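Local coordinates for protein Tv2483 (PDB 6DET) that binds L-arginine with high selectivity as a treponemal lipoprotein, probably delivering it to an ABC transporter, at residues V59-D64 against N249-W254. Sequence-based numbering, arbitrary orientation.
Sequences VGYDID and NFSRKW
Asp64 reaches across to the helix of 249-254 and gathers two donors on one oxygen. Lys253, its chain extended from the other direction, forms a salt bridge from NZ to Asp64 OD2 at 2.6 Å, arriving on the syn side close to the carboxylate plane. The indole of Trp254 gives that same OD2 a nearly straight bond (NE1 to OD2 2.8 Å, 164° at the hydrogen). Here OD2 lies in the indole plane, but the N-H comes from above the carboxylate, whose plane is turned 47° from the ring; the two donors should pin OD2, restrict the turning of the carboxylate and stabilise its negative charge.

CH-pi contacts flank this polar centre. CB of Asp64 sits squarely over the middle of the Phe250 ring, 3.6 Å from its centroid. Gly60, the N-cap residue, lays its CA on one face of the Trp254 indole, 3.4 Å from CZ2; CE of Lys253 lies toward the rim of the opposite face.

Apolar packing completes the interface. With CG anti to the backbone N (chi1 -174°), Tyr61 turns its ring edge to helix 246-255: CE1 meets CB of Phe250 and lies 3.3 Å from Ser251 N, and CD1 is 3.9 Å from Trp254 CD1. Val59 CB approaches Trp254 CH2 obliquely. Ser251 OG bonds to Ser257 O and Leu259 N.

Within this family 3 solute-binding fold, the contact packs the N-terminal turn of helix 61-73, just after strand 58-59, against the chain's last helix, 246-255; Phe255 meets the Tyr61 ring edge-to-face, and the Tyr61 side chain lies about 12 Å from the bound arginine.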
loop_
_atom_site.group_PDB
_atom_site.type_symbol
_atom_site.label_atom_id
_atom_site.label_comp_id
_atom_site.label_asym_id
_atom_site.label_seq_id
_atom_site.Cartn_x
_atom_site.Cartn_y
_atom_site.Cartn_z
ATOM N N VAL A 59 -9.739 6.517 8.201
ATOM C CA VAL A 59 -9.648 7.682 7.327
ATOM C C VAL A 59 -8.422 7.507 6.454
ATOM O O VAL A 59 -7.539 6.698 6.745
ATOM C CB VAL A 59 -9.554 9.007 8.113
ATOM C CG1 VAL A 59 -10.847 9.272 8.876
ATOM C CG2 VAL A 59 -8.367 8.976 9.077
ATOM N N GLY A 60 -8.381 8.270 5.363
ATOM C CA GLY A 60 -7.170 8.313 4.587
ATOM C C GLY A 60 -7.462 8.453 3.112
ATOM O O GLY A 60 -8.623 8.511 2.691
ATOM N N TYR A 61 -6.382 8.521 2.340
ATOM C CA TYR A 61 -6.479 8.722 0.898
ATOM C C TYR A 61 -7.283 7.607 0.247
ATOM O O TYR A 61 -8.167 7.867 -0.575
ATOM C CB TYR A 61 -5.080 8.781 0.313
ATOM C CG TYR A 61 -4.994 9.120 -1.152
ATOM C CD1 TYR A 61 -5.503 10.322 -1.649
ATOM C CD2 TYR A 61 -4.343 8.265 -2.032
ATOM C CE1 TYR A 61 -5.381 10.655 -3.013
ATOM C CE2 TYR A 61 -4.206 8.595 -3.378
ATOM C CZ TYR A 61 -4.730 9.795 -3.854
ATOM O OH TYR A 61 -4.614 10.164 -5.172
ATOM N N ASP A 62 -6.949 6.346 0.566
ATOM C CA ASP A 62 -7.649 5.208 -0.032
ATOM C C ASP A 62 -9.100 5.197 0.402
ATOM O O ASP A 62 -9.982 4.818 -0.366
ATOM C CB ASP A 62 -7.006 3.881 0.367
ATOM C CG ASP A 62 -5.684 3.606 -0.302
ATOM O OD1 ASP A 62 -5.229 4.403 -1.159
ATOM O OD2 ASP A 62 -5.097 2.546 0.015
ATOM N N ILE A 63 -9.358 5.622 1.636
ATOM C CA ILE A 63 -10.715 5.629 2.159
ATOM C C ILE A 63 -11.542 6.687 1.451
ATOM O O ILE A 63 -12.707 6.458 1.101
ATOM C CB ILE A 63 -10.673 5.877 3.684
ATOM C CG1 ILE A 63 -9.651 4.956 4.369
ATOM C CG2 ILE A 63 -12.037 5.728 4.283
ATOM C CD1 ILE A 63 -9.887 3.486 4.191
ATOM N N ASP A 64 -10.962 7.872 1.230
ATOM C CA ASP A 64 -11.714 8.913 0.546
ATOM C C ASP A 64 -12.048 8.476 -0.879
ATOM O O ASP A 64 -13.169 8.686 -1.361
ATOM C CB ASP A 64 -10.916 10.215 0.535
ATOM C CG ASP A 64 -10.989 10.967 1.859
ATOM O OD1 ASP A 64 -11.811 10.614 2.716
ATOM O OD2 ASP A 64 -10.226 11.931 2.015
ATOM N N ASN A 249 -7.691 16.380 -5.727
ATOM C CA ASN A 249 -7.918 17.186 -4.544
ATOM C C ASN A 249 -7.846 16.356 -3.270
ATOM O O ASN A 249 -7.371 16.859 -2.249
ATOM C CB ASN A 249 -9.245 17.924 -4.661
ATOM C CG ASN A 249 -9.131 19.148 -5.548
ATOM O OD1 ASN A 249 -8.026 19.642 -5.795
ATOM N ND2 ASN A 249 -10.258 19.633 -6.044
ATOM N N PHE A 250 -8.269 15.088 -3.306
ATOM C CA PHE A 250 -7.971 14.194 -2.183
ATOM C C PHE A 250 -6.466 14.098 -1.972
ATOM O O PHE A 250 -5.984 14.058 -0.837
ATOM C CB PHE A 250 -8.517 12.774 -2.412
ATOM C CG PHE A 250 -10.046 12.615 -2.341
ATOM C CD1 PHE A 250 -10.851 13.439 -1.564
ATOM C CD2 PHE A 250 -10.653 11.574 -3.046
ATOM C CE1 PHE A 250 -12.236 13.240 -1.507
ATOM C CE2 PHE A 250 -12.019 11.389 -2.995
ATOM C CZ PHE A 250 -12.807 12.223 -2.227
ATOM N N SER A 251 -5.706 13.985 -3.061
ATOM C CA SER A 251 -4.256 13.892 -2.931
ATOM C C SER A 251 -3.674 15.155 -2.301
ATOM O O SER A 251 -2.766 15.083 -1.457
ATOM C CB SER A 251 -3.637 13.645 -4.305
ATOM O OG SER A 251 -2.223 13.574 -4.225
ATOM N N ARG A 252 -4.165 16.326 -2.716
ATOM C CA ARG A 252 -3.673 17.579 -2.145
ATOM C C ARG A 252 -4.000 17.646 -0.659
ATOM O O ARG A 252 -3.176 18.082 0.148
ATOM C CB ARG A 252 -4.270 18.774 -2.902
ATOM C CG ARG A 252 -3.855 18.832 -4.378
ATOM C CD ARG A 252 -4.298 20.114 -5.082
ATOM N NE ARG A 252 -3.751 20.166 -6.429
ATOM C CZ ARG A 252 -4.421 19.837 -7.535
ATOM N NH1 ARG A 252 -5.689 19.443 -7.466
ATOM N NH2 ARG A 252 -3.828 19.906 -8.723
ATOM N N LYS A 253 -5.189 17.179 -0.283
ATOM C CA LYS A 253 -5.577 17.099 1.126
ATOM C C LYS A 253 -4.592 16.270 1.935
ATOM O O LYS A 253 -4.165 16.676 3.029
ATOM C CB LYS A 253 -6.978 16.501 1.229
ATOM C CG LYS A 253 -7.487 16.203 2.643
ATOM C CD LYS A 253 -8.769 15.332 2.545
ATOM C CE LYS A 253 -9.287 14.837 3.883
ATOM N NZ LYS A 253 -10.492 13.983 3.669
ATOM N N TRP A 254 -4.242 15.085 1.435
ATOM C CA TRP A 254 -3.489 14.122 2.238
ATOM C C TRP A 254 -1.972 14.234 2.075
ATOM O O TRP A 254 -1.231 13.892 3.013
ATOM C CB TRP A 254 -3.930 12.702 1.884
ATOM C CG TRP A 254 -5.293 12.380 2.396
ATOM C CD1 TRP A 254 -6.436 12.252 1.667
ATOM C CD2 TRP A 254 -5.664 12.180 3.767
ATOM N NE1 TRP A 254 -7.496 11.967 2.499
ATOM C CE2 TRP A 254 -7.044 11.921 3.795
ATOM C CE3 TRP A 254 -4.960 12.190 4.968
ATOM C CZ2 TRP A 254 -7.734 11.665 4.988
ATOM C CZ3 TRP A 254 -5.648 11.945 6.145
ATOM C CH2 TRP A 254 -7.015 11.691 6.142
#